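Uncharacterized protein (Bacteroides vulgatus, PDB 4FMR) probably binds DNA through an HU/IHF-like domain and carries an Ig-like domain of unknown function, forming a two-chain assembly. Local coordinates at residues Ile24-Thr29 with Gly125-Lys130; Asp34-Leu39 with Val49-Met54; Asp138-Ala143 with Ser147-Arg152; Gly165-Val170 with Lys228-Thr233. All coordinates share one frame; numbering follows the deposited sequence. Where two conformers were deposited one is given.

All four contacts are partly buried, but they differ in place and chemistry. The centre of interaction 3 is about 10 Å from that of the chain, the centres of interactions 2 and 4 about 24 Å. Interaction 2 joins two helices of the HU/IHF-like part with an apolar patch under an arginine, and it touches the second subunit, as interactions 1 and 3 also do. Interaction 1 brings together the chain near both outer strands of one sheet through a single polar pair. Interactions 3 and 4 belong to the Ig-like part and reach neighbouring strands of one sheet, 147-149 and 231-240; the former is a hydrogen-bonded carboxylate network, the latter a proline ring packed on a turn.

Interaction 1: residues Ile24-Thr29 with Gly125-Lys130; sequences IFQLET and GERPTK
Gln26 and Arg127 carry this contact, their side chains crossing at about a right angle. Strand 23-27, at one edge of a mixed sheet (order 23-27, 4-12, 119-126) in the HU/IHF-like DNA-binding domain, first passes Ile24, paired through its backbone with Val11, and then Phe25, whose ring turns to the second subunit and meets Trp95 there. Gln26 follows: with CG anti to the backbone N (chi1 178°) and the chain extended beyond it, the amide is carried across to Arg127, which lies just past strand 119-126. Its OE1 lies 3.0 Å from Arg127 NH1, approaching the guanidinium obliquely, with the two flat groups turned 62° apart. The other end of the amide faces its own partner, since Gln26 NE2 donates to Gly134 O; although NE2 comes within 3.4 Å of Arg127 NH1, both are donors and do not bond. Farther on, Glu28 brings an opposite charge nearby, yet its OE2 stops 6.8 Å short of Arg127 NH2. Trp9 of strand 4-12 gives the guanidinium a cation-pi partner. A leucine in place of Arg127 would probably leave Trp9 without its cation and Gln26 OE1 without the positive group beside it. The chemistry is that of a neutral amide, its orientation probably set by the bond from NE2 to Gly134 O, turning its oxygen toward a positive group.

Interaction 2: residues Asp34-Leu39 with Val49-Met54; sequences DKEIIL and VRRETM
Arg51 lays its guanidinium over Leu39, and these two residues bury most of the surface in the contact. The arginine chain runs out straight, CG anti to the backbone N (chi1 -161°) and extended on to NE, and crosses the side chain of Leu39 at about a right angle. Leu39 CB sits under one face, offset toward the rim and 3.6 Å from Arg51 NH2; Leu39 CD1 is 3.9 Å from Arg51 NH1. At the guanidinium edge, Arg51 NH2 makes a weak hydrogen bond of 3.2 Å to the backbone Glu36 O, bent to 129° at the hydrogen. The stronger polar partner is Asp40, which forms a salt bridge with Arg51 NE, whereas Glu36 OE2 stays 4.7 Å from Arg51 NH2. A serine in place of Arg51 would probably leave Asp40 without its counter-charge and uncover Leu39 on that side. The other branch of the leucine meets the second helix: Leu39 CD2 packs 3.7 Å from CB of Met54, a selenomethionine in the crystal, while the Met54 side chain bends away toward Met42 of the same chain and Gly57 of the second subunit. Ala55 and Ile58 extend this apolar surface along the helix. Two consecutive helices, 35-45 and 51-70, packed beside the partner chain are consistent with the helical hairpin of HU/IHF-type dimers.

Interaction 3: residues Asp138-Ala143 with Ser147-Arg152; sequences DATTRA and SATAGR
Asp138 meets the strand 147-149 along its whole side chain. Starting at the root, Asp138 CB lies 3.5 Å from the carbonyl Ser147 O. Beyond it CG stands anti to the backbone N (chi1 -169°), bringing the carboxylate up against Thr149. Asp138 OD1 takes the backbone Thr149 N at 2.9 Å, from well above the carboxylate plane, and also touches Ala148 CA. Asp138 OD2 is gripped twice: Thr149 OG1 donates to it at 2.8 Å on the syn side, and Thr141 N at 3.1 Å on the anti side, from the opposite face of the plane. That second bond is an Asx motif, folding the chain back after strand 132-138, so one buried carboxylate links the end of a strand in one sheet of the Ig-like domain to an edge strand of another. Thr141 OG1 in turn accepts from Ala143 N, an ST turn, and a water joins Thr141 OG1 to Ser147 OG, which is also bonded to Asp145. After a type II turn from Thr149, one conformer of Arg152 donates from NH1 to Thr140 OG1 at 3.1 Å, the hydroxyl lying 21° out of the guanidinium plane; given a second conformer, this bond is less certain.

Interaction 4: residues Gly165-Val170 with Lys228-Thr233; sequences GTDPSV and KTPRST
Pro230 packs its ring against the turn that holds Asp167, Ser169 and Val170. That turn is type I, running from Asp167 to Val170 just ahead of strand 171-176 of the Ig-like domain, and an Asx turn lies within it: Asp167 OD1 accepts from Ser169 N at 2.9 Å through its anti lone pair. Along 228-233, the chain arrives through Lys228, whose carbonyl accepts a weak hydrogen bond from Gln218, and Thr229, whose CB points away from the turn. Pro230 has its CB directed toward it and brings its ring against the turn. Pro230 CG is the atom that does most of the touching, 3.6 Å from Asp167 OD2 and 3.5 Å from Ser169 OG, the side chains of Asp167 and Pro230 crossing at about a right angle. Pro230 CB is more loosely placed, 4.3 Å from Val170 CG2, in the apolar part of the contact. Thr216 and Gln218 also touch the proline, and Gln218 accepts from Asp167 N as well, so it touches both segments, by that hydrogen bond and the weak one to Lys228 O. Past the proline the chain becomes strand 231-240: Arg231 pairs through its backbone with Thr217 and makes a cation-pi contact with Phe131, Ser232 bonds through OG to Thr216, and Thr233 turns its side chain onto Tyr132 and Ile133. Back at the turn, Ser169 OG sits between the backbone N and the carbonyl carbon (chi1 64°), from where it donates to Asp167 OD1 at 2.7 Å from above the carboxylate plane.

Interaction 1: residues Ile24-Thr29 with Gly125-Lys130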
loop_
_atom_site.group_PDB
_atom_site.type_symbol
_atom_site.label_atom_id
_atom_site.label_comp_id
_atom_site.label_asym_id
_atom_site.label_seq_id
_atom_site.Cartn_x
_atom_site.Cartn_y
_atom_site.Cartn_z
ATOM N N ILE B 24 7.884 18.584 -7.543
ATOM C CA ILE B 24 7.263 17.658 -6.581
ATOM C C ILE B 24 8.044 17.660 -5.249
ATOM O O ILE B 24 9.210 18.058 -5.223
ATOM C CB ILE B 24 7.158 16.208 -7.148
ATOM C CG1 ILE B 24 8.520 15.706 -7.713
ATOM C CG2 ILE B 24 6.030 16.097 -8.176
ATOM C CD1 ILE B 24 8.721 14.150 -7.744
ATOM N N PHE B 25 7.410 17.168 -4.159
ATOM C CA PHE B 25 8.057 17.080 -2.851
ATOM C C PHE B 25 8.701 15.699 -2.658
ATOM O O PHE B 25 8.112 14.673 -3.012
ATOM C CB PHE B 25 7.070 17.378 -1.715
ATOM C CG PHE B 25 6.405 18.733 -1.767
ATOM C CD1 PHE B 25 7.080 19.875 -1.350
ATOM C CD2 PHE B 25 5.082 18.860 -2.181
ATOM C CE1 PHE B 25 6.453 21.128 -1.379
ATOM C CE2 PHE B 25 4.455 20.112 -2.205
ATOM C CZ PHE B 25 5.145 21.237 -1.800
ATOM N N GLN B 26 9.928 15.695 -2.133
ATOM C CA GLN B 26 10.711 14.498 -1.867
ATOM C C GLN B 26 11.087 14.471 -0.413
ATOM O O GLN B 26 11.813 15.355 0.022
ATOM C CB GLN B 26 11.975 14.442 -2.758
ATOM C CG GLN B 26 12.875 13.225 -2.478
ATOM C CD GLN B 26 14.318 13.394 -2.892
ATOM O OE1 GLN B 26 15.017 14.331 -2.500
ATOM N NE2 GLN B 26 14.838 12.403 -3.569
ATOM N N LEU B 27 10.628 13.441 0.332
ATOM C CA LEU B 27 10.948 13.297 1.751
ATOM C C LEU B 27 12.439 13.123 1.956
ATOM O O LEU B 27 13.085 12.385 1.223
ATOM C CB LEU B 27 10.190 12.103 2.392
ATOM C CG LEU B 27 10.459 11.783 3.903
ATOM C CD1 LEU B 27 9.925 12.873 4.822
ATOM C CD2 LEU B 27 9.881 10.422 4.299
ATOM N N GLU B 28 12.974 13.846 2.941
ATOM C CA GLU B 28 14.334 13.714 3.430
ATOM C C GLU B 28 14.221 12.682 4.543
ATOM O O GLU B 28 13.727 13.004 5.636
ATOM C CB GLU B 28 14.886 15.078 3.880
ATOM C CG GLU B 28 16.364 15.069 4.232
ATOM C CD GLU B 28 16.902 16.344 4.853
ATOM O OE1 GLU B 28 16.302 16.834 5.837
ATOM O OE2 GLU B 28 17.965 16.818 4.392
ATOM N N THR B 29 14.541 11.411 4.221
ATOM C CA THR B 29 14.392 10.282 5.146
ATOM C C THR B 29 15.373 10.418 6.329
ATOM O O THR B 29 16.557 10.708 6.142
ATOM C CB THR B 29 14.546 8.944 4.419
ATOM O OG1 THR B 29 13.902 9.044 3.149
ATOM C CG2 THR B 29 13.924 7.773 5.204
ATOM N N GLY B 125 13.291 23.732 0.251
ATOM C CA GLY B 125 13.547 24.304 -1.063
ATOM C C GLY B 125 14.083 23.251 -2.012
ATOM O O GLY B 125 13.741 22.070 -1.884
ATOM N N GLU B 126 14.933 23.667 -2.969
ATOM C CA GLU B 126 15.554 22.755 -3.932
ATOM C C GLU B 126 16.821 22.164 -3.341
ATOM O O GLU B 126 17.447 22.804 -2.493
ATOM C CB GLU B 126 15.847 23.460 -5.259
ATOM C CG GLU B 126 14.609 23.590 -6.129
ATOM C CD GLU B 126 14.782 24.393 -7.401
ATOM O OE1 GLU B 126 15.645 24.029 -8.233
ATOM O OE2 GLU B 126 14.017 25.367 -7.585
ATOM N N ARG B 127 17.179 20.933 -3.765
ATOM C CA ARG B 127 18.373 20.211 -3.306
ATOM C C ARG B 127 19.641 21.036 -3.620
ATOM O O ARG B 127 19.708 21.666 -4.681
ATOM C CB ARG B 127 18.454 18.796 -3.915
ATOM C CG ARG B 127 17.318 17.885 -3.447
ATOM C CD ARG B 127 17.558 16.401 -3.639
ATOM N NE ARG B 127 18.617 15.885 -2.769
ATOM C CZ ARG B 127 18.777 14.603 -2.453
ATOM N NH1 ARG B 127 17.928 13.686 -2.910
ATOM N NH2 ARG B 127 19.784 14.226 -1.677
ATOM N N PRO B 128 20.610 21.111 -2.676
ATOM C CA PRO B 128 21.793 21.976 -2.889
ATOM C C PRO B 128 22.639 21.633 -4.124
ATOM O O PRO B 128 23.156 22.554 -4.773
ATOM C CB PRO B 128 22.627 21.758 -1.619
ATOM C CG PRO B 128 21.651 21.275 -0.594
ATOM C CD PRO B 128 20.652 20.460 -1.348
ATOM N N THR B 129 22.795 20.329 -4.428
ATOM C CA THR B 129 23.608 19.837 -5.543
ATOM C C THR B 129 22.733 19.324 -6.694
ATOM O O THR B 129 21.575 18.963 -6.475
ATOM C CB THR B 129 24.571 18.728 -5.054
ATOM O OG1 THR B 129 25.469 18.378 -6.109
ATOM C CG2 THR B 129 23.848 17.477 -4.531
ATOM N N LYS B 130 23.297 19.285 -7.914
ATOM C CA LYS B 130 22.602 18.758 -9.090
ATOM C C LYS B 130 23.081 17.302 -9.377
ATOM O O LYS B 130 23.324 16.924 -10.522
ATOM C CB LYS B 130 22.775 19.687 -10.315
ATOM C CG LYS B 130 21.724 20.812 -10.380
ATOM C CD LYS B 130 20.301 20.272 -10.651
ATOM C CE LYS B 130 19.202 21.285 -10.430
ATOM N NZ LYS B 130 17.855 20.679 -10.620
#

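Interaction 2: residues Asp34-Leu39 with Val49-Met54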
loop_
_atom_site.group_PDB
_atom_site.type_symbol
_atom_site.label_atom_id
_atom_site.label_comp_id
_atom_site.label_asym_id
_atom_site.label_seq_id
_atom_site.Cartn_x
_atom_site.Cartn_y
_atom_site.Cartn_z
ATOM N N ASP B 34 13.275 -1.148 12.486
ATOM C CA ASP B 34 12.721 -2.494 12.414
ATOM C C ASP B 34 12.034 -2.820 13.733
ATOM O O ASP B 34 11.924 -1.939 14.583
ATOM C CB ASP B 34 13.829 -3.517 12.078
ATOM C CG ASP B 34 15.029 -3.509 13.026
ATOM O OD1 ASP B 34 14.967 -2.806 14.073
ATOM O OD2 ASP B 34 16.042 -4.164 12.702
ATOM N N LYS B 35 11.636 -4.090 13.929
ATOM C CA LYS B 35 10.926 -4.564 15.121
ATOM C C LYS B 35 11.715 -4.353 16.394
ATOM O O LYS B 35 11.108 -4.023 17.414
ATOM C CB LYS B 35 10.544 -6.045 14.998
ATOM C CG LYS B 35 9.241 -6.217 14.226
ATOM C CD LYS B 35 8.668 -7.638 14.312
ATOM C CE LYS B 35 9.053 -8.487 13.131
ATOM N NZ LYS B 35 8.397 -9.817 13.172
ATOM N N GLU B 36 13.057 -4.512 16.340
ATOM C CA GLU B 36 13.932 -4.350 17.495
ATOM C C GLU B 36 13.869 -2.921 18.038
ATOM O O GLU B 36 13.732 -2.754 19.235
ATOM C CB GLU B 36 15.390 -4.729 17.158
ATOM C CG GLU B 36 16.253 -4.757 18.413
ATOM C CD GLU B 36 17.770 -4.783 18.308
ATOM O OE1 GLU B 36 18.325 -4.423 17.243
ATOM O OE2 GLU B 36 18.406 -5.082 19.343
ATOM N N ILE B 37 13.951 -1.906 17.174
ATOM C CA ILE B 37 13.906 -0.493 17.583
ATOM C C ILE B 37 12.475 -0.133 18.082
ATOM O O ILE B 37 12.331 0.536 19.116
ATOM C CB ILE B 37 14.392 0.420 16.415
ATOM C CG1 ILE B 37 15.898 0.144 16.117
ATOM C CG2 ILE B 37 14.176 1.906 16.735
ATOM C CD1 ILE B 37 16.290 0.294 14.599
ATOM N N ILE B 38 11.434 -0.617 17.363
ATOM C CA ILE B 38 10.026 -0.427 17.723
ATOM C C ILE B 38 9.819 -0.918 19.143
ATOM O O ILE B 38 9.307 -0.170 19.952
ATOM C CB ILE B 38 9.064 -1.124 16.715
ATOM C CG1 ILE B 38 9.103 -0.422 15.350
ATOM C CG2 ILE B 38 7.614 -1.208 17.272
ATOM C CD1 ILE B 38 8.481 -1.193 14.214
ATOM N N LEU B 39 10.260 -2.132 19.458
ATOM C CA LEU B 39 10.137 -2.723 20.799
ATOM C C LEU B 39 10.883 -1.904 21.848
ATOM O O LEU B 39 10.363 -1.707 22.941
ATOM C CB LEU B 39 10.656 -4.176 20.795
ATOM C CG LEU B 39 9.677 -5.212 20.221
ATOM C CD1 LEU B 39 10.381 -6.534 19.940
ATOM C CD2 LEU B 39 8.476 -5.401 21.139
ATOM N N VAL B 49 5.481 -1.984 30.716
ATOM C CA VAL B 49 5.438 -3.189 29.875
ATOM C C VAL B 49 6.774 -3.956 29.947
ATOM O O VAL B 49 7.846 -3.354 30.083
ATOM C CB VAL B 49 5.049 -2.905 28.374
ATOM C CG1 VAL B 49 3.683 -2.221 28.253
ATOM C CG2 VAL B 49 6.126 -2.125 27.607
ATOM N N ARG B 50 6.688 -5.290 29.837
ATOM C CA ARG B 50 7.832 -6.201 29.768
ATOM C C ARG B 50 8.134 -6.422 28.277
ATOM O O ARG B 50 7.231 -6.776 27.518
ATOM C CB ARG B 50 7.529 -7.517 30.528
ATOM C CG ARG B 50 8.659 -8.547 30.485
ATOM C CD ARG B 50 8.380 -9.769 31.349
ATOM N NE ARG B 50 9.478 -10.736 31.261
ATOM C CZ ARG B 50 10.585 -10.695 31.999
ATOM N NH1 ARG B 50 10.755 -9.738 32.909
ATOM N NH2 ARG B 50 11.535 -11.606 31.831
ATOM N N ARG B 51 9.378 -6.149 27.850
ATOM C CA ARG B 51 9.803 -6.226 26.448
ATOM C C ARG B 51 9.559 -7.622 25.818
ATOM O O ARG B 51 9.133 -7.693 24.668
ATOM C CB ARG B 51 11.287 -5.859 26.329
ATOM C CG ARG B 51 11.646 -5.465 24.905
ATOM C CD ARG B 51 13.136 -5.324 24.748
ATOM N NE ARG B 51 13.519 -4.894 23.399
ATOM C CZ ARG B 51 13.655 -5.707 22.355
ATOM N NH1 ARG B 51 13.371 -6.995 22.468
ATOM N NH2 ARG B 51 14.053 -5.231 21.183
ATOM N N GLU B 52 9.823 -8.708 26.567
ATOM C CA GLU B 52 9.638 -10.096 26.117
ATOM C C GLU B 52 8.155 -10.387 25.839
ATOM O O GLU B 52 7.851 -11.122 24.898
ATOM C CB GLU B 52 10.180 -11.102 27.159
ATOM C CG GLU B 52 11.688 -11.056 27.391
ATOM C CD GLU B 52 12.297 -9.892 28.166
ATOM O OE1 GLU B 52 11.547 -9.074 28.752
ATOM O OE2 GLU B 52 13.547 -9.805 28.179
ATOM N N THR B 53 7.241 -9.811 26.659
ATOM C CA THR B 53 5.793 -9.969 26.510
ATOM C C THR B 53 5.332 -9.214 25.260
ATOM O O THR B 53 4.474 -9.711 24.518
ATOM C CB THR B 53 5.055 -9.498 27.790
ATOM O OG1 THR B 53 5.562 -10.261 28.880
ATOM C CG2 THR B 53 3.536 -9.712 27.716
HETATM N N MSE B 54 5.917 -8.022 25.026
HETATM C CA MSE B 54 5.606 -7.195 23.870
HETATM C C MSE B 54 6.074 -7.868 22.593
HETATM O O MSE B 54 5.344 -7.844 21.615
HETATM C CB MSE B 54 6.250 -5.812 24.025
HETATM C CG MSE B 54 5.712 -4.999 25.214
HETATM SE SE MSE B 54 3.818 -4.540 25.032
HETATM C CE MSE B 54 2.957 -6.147 25.822
#

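Interaction 3: residues Asp138-Ala143 with Ser147-Arg152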
loop_
_atom_site.group_PDB
_atom_site.type_symbol
_atom_site.label_atom_id
_atom_site.label_comp_id
_atom_site.label_asym_id
_atom_site.label_seq_id
_atom_site.Cartn_x
_atom_site.Cartn_y
_atom_site.Cartn_z
ATOM N N ASP B 138 9.467 0.604 -9.296
ATOM C CA ASP B 138 9.586 -0.842 -9.366
ATOM C C ASP B 138 8.812 -1.328 -10.571
ATOM O O ASP B 138 7.657 -0.932 -10.731
ATOM C CB ASP B 138 9.086 -1.508 -8.076
ATOM C CG ASP B 138 9.457 -2.978 -8.028
ATOM O OD1 ASP B 138 10.657 -3.284 -8.091
ATOM O OD2 ASP B 138 8.547 -3.820 -8.008
ATOM N N ALA B 139 9.436 -2.167 -11.428
ATOM C CA ALA B 139 8.814 -2.643 -12.664
ATOM C C ALA B 139 7.684 -3.626 -12.395
ATOM O O ALA B 139 6.652 -3.561 -13.050
ATOM C CB ALA B 139 9.857 -3.286 -13.568
ATOM N N THR B 140 7.863 -4.498 -11.411
ATOM C CA THR B 140 6.919 -5.555 -11.056
ATOM C C THR B 140 5.657 -4.999 -10.430
ATOM O O THR B 140 4.584 -5.399 -10.866
ATOM C CB THR B 140 7.601 -6.552 -10.127
ATOM O OG1 THR B 140 8.716 -7.060 -10.834
ATOM C CG2 THR B 140 6.704 -7.710 -9.730
ATOM N N THR B 141 5.760 -4.118 -9.416
ATOM C CA THR B 141 4.582 -3.614 -8.691
ATOM C C THR B 141 4.138 -2.235 -9.189
ATOM O O THR B 141 3.016 -1.823 -8.888
ATOM C CB THR B 141 4.878 -3.537 -7.172
ATOM O OG1 THR B 141 5.846 -2.519 -6.945
ATOM C CG2 THR B 141 5.371 -4.874 -6.570
ATOM N N ARG B 142 5.040 -1.497 -9.890
ATOM C CA ARG B 142 4.862 -0.120 -10.367
ATOM C C ARG B 142 4.832 0.869 -9.159
ATOM O O ARG B 142 4.546 2.054 -9.348
ATOM C CB ARG B 142 3.619 0.050 -11.291
ATOM C CG ARG B 142 3.683 -0.789 -12.574
ATOM C CD ARG B 142 4.869 -0.449 -13.466
ATOM N NE ARG B 142 5.204 -1.554 -14.372
ATOM C CZ ARG B 142 6.064 -1.472 -15.385
ATOM N NH1 ARG B 142 6.686 -0.328 -15.650
ATOM N NH2 ARG B 142 6.302 -2.530 -16.148
ATOM N N ALA B 143 5.228 0.409 -7.945
ATOM C CA ALA B 143 5.308 1.279 -6.762
ATOM C C ALA B 143 6.386 2.361 -6.964
ATOM O O ALA B 143 7.381 2.125 -7.665
ATOM C CB ALA B 143 5.613 0.466 -5.517
ATOM N N SER B 147 10.036 1.010 -2.735
ATOM C CA SER B 147 9.925 -0.411 -2.455
ATOM C C SER B 147 10.262 -1.102 -3.782
ATOM O O SER B 147 9.954 -0.555 -4.844
ATOM C CB SER B 147 8.549 -0.784 -1.911
ATOM O OG SER B 147 7.563 -0.577 -2.907
ATOM N N ALA B 148 10.957 -2.238 -3.733
ATOM C CA ALA B 148 11.438 -2.900 -4.937
ATOM C C ALA B 148 11.379 -4.423 -4.817
ATOM O O ALA B 148 11.250 -4.957 -3.719
ATOM C CB ALA B 148 12.872 -2.457 -5.214
ATOM N N THR B 149 11.467 -5.102 -5.952
ATOM C CA THR B 149 11.416 -6.566 -6.041
ATOM C C THR B 149 12.802 -7.129 -6.444
ATOM O O THR B 149 13.321 -6.766 -7.496
ATOM C CB THR B 149 10.324 -6.992 -7.057
ATOM O OG1 THR B 149 9.088 -6.314 -6.769
ATOM C CG2 THR B 149 10.089 -8.491 -7.053
ATOM N N ALA B 150 13.374 -8.017 -5.613
ATOM C CA ALA B 150 14.644 -8.715 -5.886
ATOM C C ALA B 150 14.505 -9.565 -7.137
ATOM O O ALA B 150 13.445 -10.125 -7.360
ATOM C CB ALA B 150 15.043 -9.591 -4.698
ATOM N N GLY B 151 15.545 -9.604 -7.961
ATOM C CA GLY B 151 15.544 -10.352 -9.216
ATOM C C GLY B 151 14.767 -9.678 -10.322
ATOM O O GLY B 151 14.562 -10.281 -11.375
ATOM N N ARG B 152 14.309 -8.431 -10.093
ATOM C CA ARG B 152 13.498 -7.696 -11.058
ATOM C C ARG B 152 14.061 -6.284 -11.270
ATOM O O ARG B 152 15.006 -5.883 -10.591
ATOM C CB ARG B 152 12.025 -7.659 -10.596
ATOM C CG ARG B 152 11.295 -9.017 -10.678
ATOM C CD ARG B 152 11.068 -9.485 -12.114
ATOM N NE ARG B 152 10.387 -10.781 -12.195
ATOM C CZ ARG B 152 9.066 -10.935 -12.221
ATOM N NH1 ARG B 152 8.263 -9.880 -12.150
ATOM N NH2 ARG B 152 8.535 -12.150 -12.296
HETATM O O HOH W 1 7.067 -2.640 -4.562
HETATM O O HOH W 2 9.472 2.106 -5.833
#

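Interaction 4: residues Gly165-Val170 with Lys228-Thr233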
loop_
_atom_site.group_PDB
_atom_site.type_symbol
_atom_site.label_atom_id
_atom_site.label_comp_id
_atom_site.label_asym_id
_atom_site.label_seq_id
_atom_site.Cartn_x
_atom_site.Cartn_y
_atom_site.Cartn_z
ATOM N N GLY B 165 33.408 6.174 -15.663
ATOM C CA GLY B 165 34.720 6.254 -15.042
ATOM C C GLY B 165 35.463 4.939 -14.920
ATOM O O GLY B 165 34.862 3.867 -14.826
ATOM N N THR B 166 36.793 5.045 -14.880
ATOM C CA THR B 166 37.763 3.946 -14.781
ATOM C C THR B 166 37.869 3.350 -13.366
ATOM O O THR B 166 38.171 2.161 -13.226
ATOM C CB THR B 166 39.149 4.457 -15.201
ATOM O OG1 THR B 166 39.493 5.599 -14.404
ATOM C CG2 THR B 166 39.217 4.808 -16.685
ATOM N N ASP B 167 37.669 4.176 -12.331
ATOM C CA ASP B 167 37.795 3.761 -10.940
ATOM C C ASP B 167 36.916 2.511 -10.631
ATOM O O ASP B 167 35.734 2.478 -10.997
ATOM C CB ASP B 167 37.435 4.922 -9.999
ATOM C CG ASP B 167 37.888 4.738 -8.573
ATOM O OD1 ASP B 167 37.393 3.800 -7.908
ATOM O OD2 ASP B 167 38.672 5.581 -8.091
ATOM N N PRO B 168 37.507 1.484 -9.962
ATOM C CA PRO B 168 36.749 0.252 -9.655
ATOM C C PRO B 168 35.572 0.447 -8.682
ATOM O O PRO B 168 34.726 -0.449 -8.620
ATOM C CB PRO B 168 37.803 -0.666 -9.019
ATOM C CG PRO B 168 39.135 -0.112 -9.483
ATOM C CD PRO B 168 38.917 1.365 -9.524
ATOM N N SER B 169 35.504 1.583 -7.934
ATOM C CA SER B 169 34.400 1.865 -6.991
ATOM C C SER B 169 33.102 2.334 -7.717
ATOM O O SER B 169 32.033 2.292 -7.124
ATOM C CB SER B 169 34.816 2.921 -5.970
ATOM O OG SER B 169 35.082 4.161 -6.604
ATOM N N VAL B 170 33.213 2.781 -8.980
ATOM C CA VAL B 170 32.116 3.286 -9.816
ATOM C C VAL B 170 31.063 2.164 -10.006
ATOM O O VAL B 170 31.414 1.014 -10.231
ATOM C CB VAL B 170 32.717 3.816 -11.156
ATOM C CG1 VAL B 170 31.709 3.873 -12.291
ATOM C CG2 VAL B 170 33.407 5.164 -10.962
ATOM N N LYS B 228 38.196 13.308 -11.483
ATOM C CA LYS B 228 39.361 12.527 -11.053
ATOM C C LYS B 228 38.928 11.555 -9.941
ATOM O O LYS B 228 39.238 10.358 -9.993
ATOM C CB LYS B 228 40.499 13.465 -10.578
ATOM C CG LYS B 228 41.789 12.741 -10.178
ATOM C CD LYS B 228 42.734 13.609 -9.337
ATOM C CE LYS B 228 42.319 13.723 -7.883
ATOM N NZ LYS B 228 43.279 14.545 -7.100
ATOM N N THR B 229 38.145 12.078 -8.986
ATOM C CA THR B 229 37.650 11.354 -7.820
ATOM C C THR B 229 36.149 11.046 -7.999
ATOM O O THR B 229 35.395 11.953 -8.372
ATOM C CB THR B 229 37.945 12.215 -6.578
ATOM O OG1 THR B 229 39.352 12.492 -6.534
ATOM C CG2 THR B 229 37.475 11.582 -5.271
ATOM N N PRO B 230 35.689 9.795 -7.709
ATOM C CA PRO B 230 34.254 9.497 -7.840
ATOM C C PRO B 230 33.415 10.133 -6.733
ATOM O O PRO B 230 33.887 10.325 -5.607
ATOM C CB PRO B 230 34.183 7.960 -7.755
ATOM C CG PRO B 230 35.581 7.471 -7.743
ATOM C CD PRO B 230 36.435 8.602 -7.260
ATOM N N ARG B 231 32.155 10.464 -7.064
ATOM C CA ARG B 231 31.223 11.043 -6.101
ATOM C C ARG B 231 30.035 10.079 -5.974
ATOM O O ARG B 231 29.814 9.246 -6.858
ATOM C CB ARG B 231 30.809 12.492 -6.461
ATOM C CG ARG B 231 30.194 12.685 -7.851
ATOM C CD ARG B 231 29.747 14.124 -8.049
ATOM N NE ARG B 231 28.988 14.283 -9.288
ATOM C CZ ARG B 231 28.476 15.431 -9.715
ATOM N NH1 ARG B 231 28.634 16.542 -9.008
ATOM N NH2 ARG B 231 27.799 15.478 -10.854
ATOM N N SER B 232 29.318 10.168 -4.853
ATOM C CA SER B 232 28.231 9.274 -4.479
ATOM C C SER B 232 27.014 10.003 -4.029
ATOM O O SER B 232 27.115 11.036 -3.363
ATOM C CB SER B 232 28.673 8.361 -3.335
ATOM O OG SER B 232 29.706 7.501 -3.779
ATOM N N THR B 233 25.853 9.433 -4.365
ATOM C CA THR B 233 24.549 9.910 -3.950
ATOM C C THR B 233 23.757 8.648 -3.594
ATOM O O THR B 233 23.953 7.575 -4.185
ATOM C CB THR B 233 23.901 10.849 -4.979
ATOM O OG1 THR B 233 22.810 11.483 -4.317
ATOM C CG2 THR B 233 23.413 10.130 -6.263
#